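Local coordinates for protein aldehyde dehydrogenase (Anabaena variabilis, PDB 4H7N) that probably oxidises aldehydes to the corresponding carboxylic acids with NAD+ as electron acceptor, at residues Glu9-Arg14 / Ile309-Ala314; Leu293-Pro298 / Gly303-Ile308; Lys336-Gly341 / Trp345-Val350. All blocks are in the same frame, centred on the assembly; numbering follows the deposited sequence.

Contact 1: Glu9-Arg14 / Ile309-Ala314; sequences EVRNPR and IAEKQA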
# COMPACT_ATOMS: atom_id res chain seq x y z
N GLU A 9 6.85 -35.36 0.11
CA GLU A 9 5.75 -36.27 0.35
C GLU A 9 4.74 -35.55 1.22
O GLU A 9 5.11 -34.78 2.12
CB GLU A 9 6.25 -37.52 1.01
CG GLU A 9 7.17 -38.32 0.12
CD GLU A 9 7.51 -39.67 0.73
OE1 GLU A 9 8.37 -39.72 1.64
OE2 GLU A 9 6.88 -40.66 0.33
N VAL A 10 3.45 -35.79 0.97
CA VAL A 10 2.42 -34.95 1.57
C VAL A 10 1.55 -35.86 2.41
O VAL A 10 1.05 -36.88 1.92
CB VAL A 10 1.60 -34.22 0.49
CG1 VAL A 10 0.46 -33.41 1.11
CG2 VAL A 10 2.48 -33.32 -0.35
N ARG A 11 1.42 -35.50 3.68
CA ARG A 11 0.63 -36.25 4.64
C ARG A 11 -0.88 -36.05 4.42
O ARG A 11 -1.37 -34.97 4.10
CB ARG A 11 1.08 -35.83 6.04
CG ARG A 11 0.25 -36.32 7.20
CD ARG A 11 0.92 -35.96 8.51
NE ARG A 11 0.17 -36.38 9.67
CZ ARG A 11 -0.95 -35.80 10.10
NH1 ARG A 11 -1.48 -34.75 9.49
NH2 ARG A 11 -1.57 -36.26 11.16
N ASN A 12 -1.60 -37.14 4.55
CA ASN A 12 -3.05 -37.15 4.59
C ASN A 12 -3.46 -36.89 6.04
O ASN A 12 -3.05 -37.61 6.96
CB ASN A 12 -3.54 -38.52 4.15
CG ASN A 12 -5.05 -38.65 4.16
OD1 ASN A 12 -5.73 -38.33 5.10
ND2 ASN A 12 -5.54 -39.27 3.11
N PRO A 13 -4.24 -35.84 6.25
CA PRO A 13 -4.60 -35.43 7.61
C PRO A 13 -5.58 -36.38 8.34
O PRO A 13 -5.65 -36.35 9.55
CB PRO A 13 -5.23 -34.06 7.39
CG PRO A 13 -5.85 -34.17 6.06
CD PRO A 13 -4.81 -34.92 5.25
N ARG A 14 -6.32 -37.21 7.62
CA ARG A 14 -7.20 -38.20 8.24
C ARG A 14 -6.44 -39.45 8.66
O ARG A 14 -6.65 -39.98 9.75
CB ARG A 14 -8.36 -38.60 7.32
CG ARG A 14 -9.33 -37.48 7.06
CD ARG A 14 -10.62 -37.93 6.36
NE ARG A 14 -11.30 -38.86 7.20
CZ ARG A 14 -12.19 -38.56 8.14
NH1 ARG A 14 -12.67 -37.34 8.33
NH2 ARG A 14 -12.63 -39.54 8.87
N ILE A 309 -5.37 -30.34 10.52
CA ILE A 309 -4.82 -30.65 9.21
C ILE A 309 -3.31 -30.79 9.24
O ILE A 309 -2.74 -31.70 8.67
CB ILE A 309 -5.25 -29.57 8.21
CG1 ILE A 309 -6.74 -29.70 7.93
CG2 ILE A 309 -4.48 -29.67 6.92
CD1 ILE A 309 -7.27 -28.51 7.19
N ALA A 310 -2.64 -29.88 9.94
CA ALA A 310 -1.18 -29.90 9.97
C ALA A 310 -0.68 -30.47 11.27
O ALA A 310 -1.14 -30.05 12.33
CB ALA A 310 -0.65 -28.48 9.74
N GLU A 311 0.27 -31.40 11.23
CA GLU A 311 0.82 -31.94 12.49
C GLU A 311 1.42 -30.90 13.41
O GLU A 311 1.29 -31.01 14.64
CB GLU A 311 1.95 -32.96 12.27
CG GLU A 311 1.48 -34.32 11.96
CD GLU A 311 2.46 -35.39 12.42
OE1 GLU A 311 3.55 -35.43 11.87
OE2 GLU A 311 2.12 -36.17 13.33
N LYS A 312 2.13 -29.93 12.85
CA LYS A 312 2.75 -28.91 13.69
C LYS A 312 1.65 -28.12 14.43
O LYS A 312 1.78 -27.78 15.60
CB LYS A 312 3.64 -28.05 12.81
CG LYS A 312 4.16 -26.78 13.42
CD LYS A 312 4.41 -25.77 12.29
CE LYS A 312 4.33 -24.31 12.71
NZ LYS A 312 5.71 -23.84 13.00
N GLN A 313 0.50 -27.90 13.80
CA GLN A 313 -0.56 -27.19 14.50
C GLN A 313 -1.15 -28.03 15.65
O GLN A 313 -1.50 -27.50 16.71
CB GLN A 313 -1.66 -26.75 13.56
CG GLN A 313 -2.46 -25.64 14.18
CD GLN A 313 -1.63 -24.36 14.22
OE1 GLN A 313 -0.89 -24.10 13.27
NE2 GLN A 313 -1.70 -23.61 15.32
N ALA A 314 -1.23 -29.33 15.45
CA ALA A 314 -1.63 -30.22 16.53
C ALA A 314 -0.71 -30.07 17.74
O ALA A 314 -1.19 -30.03 18.87
CB ALA A 314 -1.66 -31.66 16.06
O HOH W 1 -0.67 -32.86 7.34
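Pro13 and Ile309 mark the closest backbone approach between Glu9-Arg14 and Ile309-Ala314, with CA atoms 5.0 Å apart. On one side the chain has just left strand 8-11; on the other it is about to enter helix 311-326, with Ala310 at the N-cap. The turn after the strand is an Asx turn, in which Arg14 N donates to Asn12 OD1 at 2.8 Å.

Between the segments the main work is done by Arg11. Its CG stands anti to the backbone N (chi1 171°) and the chain then runs straight to NE, which carries the guanidinium as far as the first turn of the helix. There Glu311 CG lies over the centre of one guanidinium face, 3.3 Å from Arg11 NE, and the two side chains cross at about a right angle. The carboxylate and guanidinium planes are nearly parallel (11° apart), with Glu311 CG, not the carboxylate, over the guanidinium centre. Accordingly, Glu311 OE1 stays 4.1 Å from Arg11 NE, a proximity of charges in which no N-H points at the oxygen, while Glu311 OE2 accepts from Trp344 NE1. A water lies at the guanidinium edge, in its plane, taking a bond from Arg11 NH1 at 3.0 Å and donating to Ile309 O at 2.7 Å. With an alanine in place of Arg11, the water that joins the two segments is likely to lose the NH1 donor that links it to Glu9-Arg14, and Glu311 CG the flat group it lies against. Beside the water, Pro13 CB rests against Ile309 O at 3.7 Å.

Strand 8-11 pairs antiparallel with 18-22, and the contact sets this N-terminal hairpin against the start of helix 311-326, consistent with a junction between the cofactor-binding and catalytic domains of the aldehyde dehydrogenase fold.

Contact 2: Leu293-Pro298 / Gly303-Ile308; sequences LQLAYP and GAIGPI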
# COMPACT_ATOMS: atom_id res chain seq x y z
N LEU A 293 -21.54 -31.22 19.28
CA LEU A 293 -20.79 -31.38 18.02
C LEU A 293 -19.98 -32.69 17.97
O LEU A 293 -19.38 -33.10 18.95
CB LEU A 293 -19.85 -30.17 17.80
CG LEU A 293 -20.55 -28.79 17.83
CD1 LEU A 293 -19.56 -27.68 17.56
CD2 LEU A 293 -21.69 -28.77 16.83
N GLN A 294 -19.96 -33.32 16.80
CA GLN A 294 -19.26 -34.58 16.60
C GLN A 294 -18.05 -34.46 15.68
O GLN A 294 -18.05 -33.67 14.72
CB GLN A 294 -20.23 -35.63 16.03
CG GLN A 294 -21.42 -35.87 16.95
CD GLN A 294 -20.98 -36.49 18.27
OE1 GLN A 294 -20.22 -37.46 18.28
NE2 GLN A 294 -21.43 -35.92 19.39
N LEU A 295 -17.02 -35.24 15.98
CA LEU A 295 -15.87 -35.40 15.09
C LEU A 295 -16.33 -36.14 13.85
O LEU A 295 -17.24 -36.94 13.90
CB LEU A 295 -14.75 -36.20 15.76
CG LEU A 295 -14.19 -35.59 17.02
CD1 LEU A 295 -13.02 -36.43 17.48
CD2 LEU A 295 -13.77 -34.16 16.73
N ALA A 296 -15.67 -35.86 12.73
CA ALA A 296 -15.94 -36.50 11.46
C ALA A 296 -15.10 -37.77 11.42
O ALA A 296 -14.27 -37.97 10.56
CB ALA A 296 -15.60 -35.56 10.31
N TYR A 297 -15.39 -38.64 12.38
CA TYR A 297 -14.63 -39.83 12.61
C TYR A 297 -15.63 -40.89 13.08
O TYR A 297 -16.45 -40.61 13.93
CB TYR A 297 -13.61 -39.57 13.71
CG TYR A 297 -12.79 -40.79 13.94
CD1 TYR A 297 -11.81 -41.15 13.03
CD2 TYR A 297 -13.06 -41.66 15.01
CE1 TYR A 297 -11.07 -42.30 13.19
CE2 TYR A 297 -12.33 -42.83 15.18
CZ TYR A 297 -11.34 -43.14 14.26
OH TYR A 297 -10.58 -44.27 14.39
N PRO A 298 -15.53 -42.10 12.55
CA PRO A 298 -14.52 -42.65 11.63
C PRO A 298 -14.67 -42.25 10.20
O PRO A 298 -13.72 -42.32 9.50
CB PRO A 298 -14.73 -44.18 11.76
CG PRO A 298 -16.14 -44.33 12.23
CD PRO A 298 -16.36 -43.18 13.16
N GLY A 303 -19.74 -36.30 11.22
CA GLY A 303 -19.70 -35.12 12.08
C GLY A 303 -19.18 -33.87 11.41
O GLY A 303 -18.63 -33.91 10.31
N ALA A 304 -19.36 -32.76 12.10
CA ALA A 304 -19.01 -31.46 11.57
C ALA A 304 -17.52 -31.11 11.77
O ALA A 304 -16.97 -30.28 11.06
CB ALA A 304 -19.89 -30.40 12.25
N ILE A 305 -16.87 -31.73 12.75
CA ILE A 305 -15.51 -31.28 13.15
C ILE A 305 -14.46 -32.18 12.53
O ILE A 305 -14.34 -33.38 12.91
CB ILE A 305 -15.35 -31.25 14.67
CG1 ILE A 305 -16.51 -30.47 15.29
CG2 ILE A 305 -13.98 -30.71 15.07
CD1 ILE A 305 -16.63 -29.06 14.74
N GLY A 306 -13.74 -31.63 11.55
CA GLY A 306 -12.63 -32.34 10.92
C GLY A 306 -11.37 -32.42 11.77
O GLY A 306 -11.30 -31.83 12.84
N PRO A 307 -10.35 -33.09 11.26
CA PRO A 307 -9.10 -33.21 11.95
C PRO A 307 -8.29 -31.94 11.92
O PRO A 307 -8.51 -31.07 11.06
CB PRO A 307 -8.38 -34.30 11.16
CG PRO A 307 -8.89 -34.16 9.77
CD PRO A 307 -10.31 -33.74 9.93
N ILE A 308 -7.30 -31.88 12.79
CA ILE A 308 -6.28 -30.86 12.69
C ILE A 308 -5.42 -31.22 11.51
O ILE A 308 -4.81 -32.28 11.51
CB ILE A 308 -5.46 -30.83 13.95
CG1 ILE A 308 -6.39 -30.54 15.13
CG2 ILE A 308 -4.34 -29.80 13.85
CD1 ILE A 308 -5.81 -31.02 16.43
O HOH W 2 -21.41 -32.59 14.39
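Leu295 and Ile305 form a single beta bridge inside the long loop that connects helix 279-292 to helix 311-326; neither Leu293-Pro298 nor Gly303-Ile308 is a regular strand. The evidence is a pair of backbone bonds in which Ile305 grips the residues before and after Leu295. Ile305 N donates to Gln294 O at 3.0 Å, lying in that carbonyl's plane, whereas Ala296 N reaches Ile305 O at 2.8 Å from 37° above the carbonyl plane. The acceptor Ile305 O also takes a CA-H...O contact from Leu295 CA. One water spans the edge of the bridge, accepting from both Gln294 N and Ala304 N.

Directly after the bridge the chain kinks at an inverse gamma turn centred on Ala296, with a weak bond from Tyr297 N to Leu295 O. Gly303 fits against this bend because it has no side chain: a CB there would fall 2.3 Å from Leu295 O, a clash. Gly303 CA instead sits 3.4 Å from Gln294 O, close enough for a CA-H...O contact.

Two leucines meet the branches of Ile305. The Ile305 CG2 methyl, placed anti to the backbone N, is met by Leu295 CD2 at 3.8 Å, the two side chains crossing obliquely. Ile305 CG1 lies on the other branch, beside the backbone N, and faces Leu293 CB at 4.2 Å. The Ala296 methyl settles over the opposing backbone, its CB 3.5 Å from Gly303 O.

Beyond the loop, Leu293 also packs on Leu255 and Val259 of helix 247-259, while Phe472 of the second subunit packs on Leu293 and Ala304. Ile305 touches Thr262, whose OG1 is hydrogen-bonded to Gly306 O, and Ala296 O accepts from Arg14 NH1.

Contact 3: Lys336-Gly341 / Trp345-Val350; sequences KVEELG and WCRPTV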
# COMPACT_ATOMS: atom_id res chain seq x y z
N LYS A 336 -8.39 -32.46 24.75
CA LYS A 336 -7.38 -33.45 24.41
C LYS A 336 -7.06 -33.49 22.92
O LYS A 336 -7.95 -33.80 22.12
CB LYS A 336 -7.88 -34.84 24.75
CG LYS A 336 -8.21 -35.06 26.20
CD LYS A 336 -8.77 -36.47 26.39
CE LYS A 336 -10.07 -36.46 27.20
NZ LYS A 336 -9.83 -36.10 28.62
N VAL A 337 -5.80 -33.25 22.55
CA VAL A 337 -5.36 -33.54 21.20
C VAL A 337 -5.00 -35.01 21.10
O VAL A 337 -4.07 -35.47 21.73
CB VAL A 337 -4.17 -32.68 20.82
CG1 VAL A 337 -3.65 -33.06 19.44
CG2 VAL A 337 -4.58 -31.19 20.86
N GLU A 338 -5.75 -35.78 20.32
CA GLU A 338 -5.57 -37.24 20.27
C GLU A 338 -5.46 -37.76 18.86
O GLU A 338 -5.98 -37.13 17.90
CB GLU A 338 -6.68 -37.95 21.01
CG GLU A 338 -8.06 -37.37 20.72
CD GLU A 338 -9.17 -38.10 21.46
OE1 GLU A 338 -8.87 -39.13 22.09
OE2 GLU A 338 -10.35 -37.66 21.39
N GLU A 339 -4.75 -38.87 18.73
CA GLU A 339 -4.61 -39.60 17.48
C GLU A 339 -5.77 -40.59 17.33
O GLU A 339 -6.10 -41.33 18.25
CB GLU A 339 -3.23 -40.29 17.40
CG GLU A 339 -3.01 -41.15 16.14
CD GLU A 339 -3.38 -42.64 16.32
OE1 GLU A 339 -2.75 -43.31 17.16
OE2 GLU A 339 -4.29 -43.16 15.63
N LEU A 340 -6.44 -40.54 16.19
CA LEU A 340 -7.50 -41.48 15.87
C LEU A 340 -7.42 -41.81 14.38
O LEU A 340 -7.41 -40.90 13.50
CB LEU A 340 -8.87 -40.91 16.20
CG LEU A 340 -9.15 -40.48 17.64
CD1 LEU A 340 -10.36 -39.57 17.62
CD2 LEU A 340 -9.37 -41.69 18.55
N GLY A 341 -7.30 -43.11 14.09
CA GLY A 341 -7.12 -43.60 12.72
C GLY A 341 -5.88 -43.05 12.04
O GLY A 341 -5.79 -43.03 10.81
N TRP A 345 -6.76 -35.00 16.18
CA TRP A 345 -8.08 -34.46 16.45
C TRP A 345 -8.13 -33.73 17.79
O TRP A 345 -7.37 -34.03 18.72
CB TRP A 345 -9.11 -35.59 16.48
CG TRP A 345 -9.08 -36.47 15.30
CD1 TRP A 345 -8.23 -37.51 15.07
CD2 TRP A 345 -9.97 -36.42 14.18
NE1 TRP A 345 -8.51 -38.10 13.86
CE2 TRP A 345 -9.58 -37.46 13.30
CE3 TRP A 345 -11.06 -35.61 13.84
CZ2 TRP A 345 -10.23 -37.70 12.11
CZ3 TRP A 345 -11.72 -35.87 12.66
CH2 TRP A 345 -11.29 -36.90 11.80
N CYS A 346 -9.02 -32.75 17.85
CA CYS A 346 -9.36 -32.06 19.10
C CYS A 346 -10.83 -31.70 19.04
O CYS A 346 -11.30 -31.11 18.04
CB CYS A 346 -8.55 -30.78 19.30
SG CYS A 346 -8.74 -30.07 20.98
N ARG A 347 -11.53 -31.98 20.11
CA ARG A 347 -12.92 -31.60 20.19
C ARG A 347 -13.06 -30.16 20.67
O ARG A 347 -12.16 -29.62 21.31
CB ARG A 347 -13.70 -32.50 21.15
CG ARG A 347 -13.88 -33.92 20.66
CD ARG A 347 -14.61 -34.76 21.71
NE ARG A 347 -15.20 -35.91 21.03
CZ ARG A 347 -14.59 -37.06 20.81
NH1 ARG A 347 -13.34 -37.28 21.24
NH2 ARG A 347 -15.24 -38.02 20.15
N PRO A 348 -14.20 -29.55 20.37
CA PRO A 348 -14.56 -28.25 20.95
C PRO A 348 -14.30 -28.22 22.45
O PRO A 348 -14.71 -29.12 23.16
CB PRO A 348 -16.05 -28.14 20.64
CG PRO A 348 -16.21 -28.90 19.36
CD PRO A 348 -15.30 -30.09 19.53
N THR A 349 -13.54 -27.24 22.89
CA THR A 349 -13.02 -27.20 24.23
C THR A 349 -13.38 -25.90 24.89
O THR A 349 -12.99 -24.84 24.39
CB THR A 349 -11.50 -27.35 24.17
OG1 THR A 349 -11.18 -28.60 23.56
CG2 THR A 349 -10.86 -27.26 25.51
N VAL A 350 -14.16 -25.96 25.98
CA VAL A 350 -14.47 -24.77 26.80
C VAL A 350 -13.61 -24.81 28.06
O VAL A 350 -13.63 -25.81 28.78
CB VAL A 350 -15.95 -24.71 27.20
CG1 VAL A 350 -16.25 -23.49 28.07
CG2 VAL A 350 -16.83 -24.72 25.96
O HOH W 3 -10.60 -33.38 22.51
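Glu338 and Trp345 exchange both of their backbone bonds: Glu338 N donates to Trp345 O at 2.9 Å, and Trp345 N returns to Glu338 O at 2.8 Å. The first donor lies in the plane of its carbonyl and the second comes nearly along the C=O axis. A third donor, the indole NE1 of Trp345, is satisfied by Leu340 O at 3.0 Å, with the N-H tilted from the carbonyl plane.

The two backbone bonds belong to a tight beta hairpin, strand 338-340 turning back antiparallel into 343-345, with Glu338 and Trp345 as a hydrogen-bonded pair. Past the pair the backbones no longer bond directly and a water takes over, donating to Lys336 O at 2.7 Å and accepting from Arg347 N at 2.9 Å. Val337 CA adds a CA-H...O contact to Trp345 O, so this oxygen has two partners.

On the side chains, Glu338 CG takes the crowded position between backbone N and carbonyl carbon (chi1 43°), and the extended remainder carries OE2 to Arg347 NH1. The salt bridge between Glu338 OE2 and Arg347 NH1 is 3.0 Å long; OE2 meets the guanidinium at its edge, near its plane, although the carboxylate is turned 63° against it. Leu340 supplies the apolar counterpart: its CD1 lies over one face of the indole, 4.2 Å from the centroid of the five-membered ring of Trp345 and 26° off the normal, a CH-pi contact.

Farther along, Arg347 O receives the Thr349 OG1 hydroxyl, which is also bonded to Gly335 N. Glu339 OE2 is satisfied at the turn by Gly342 N. Trp345 packs besides on Arg14 and Pro307, and from Thr349 the chain enters strand 349-352 of the seven-stranded sheet.

Overall arrangement
All three contacts are partly buried and lie on the same side of the chain's centre, contact 1 nearest to it at about 19 Å and contact 3 farthest at about 24 Å, centre to centre. Contacts 2 and 3 are local, each closing a short excursion, whereas contact 1 joins segments 295 residues apart. Their chemistry follows suit: direct backbone bonds hold contacts 2 and 3, while contact 1 relies on a bridging water and on a methylene lying against a guanidinium face. Contact 3 alone has a salt bridge, and contact 2 alone meets the second subunit. Trp345 ties the group together, Trp345 CZ3 lying 3.4 Å from Pro307 N and Trp345 CH2 3.8 Å from Arg14 NH1.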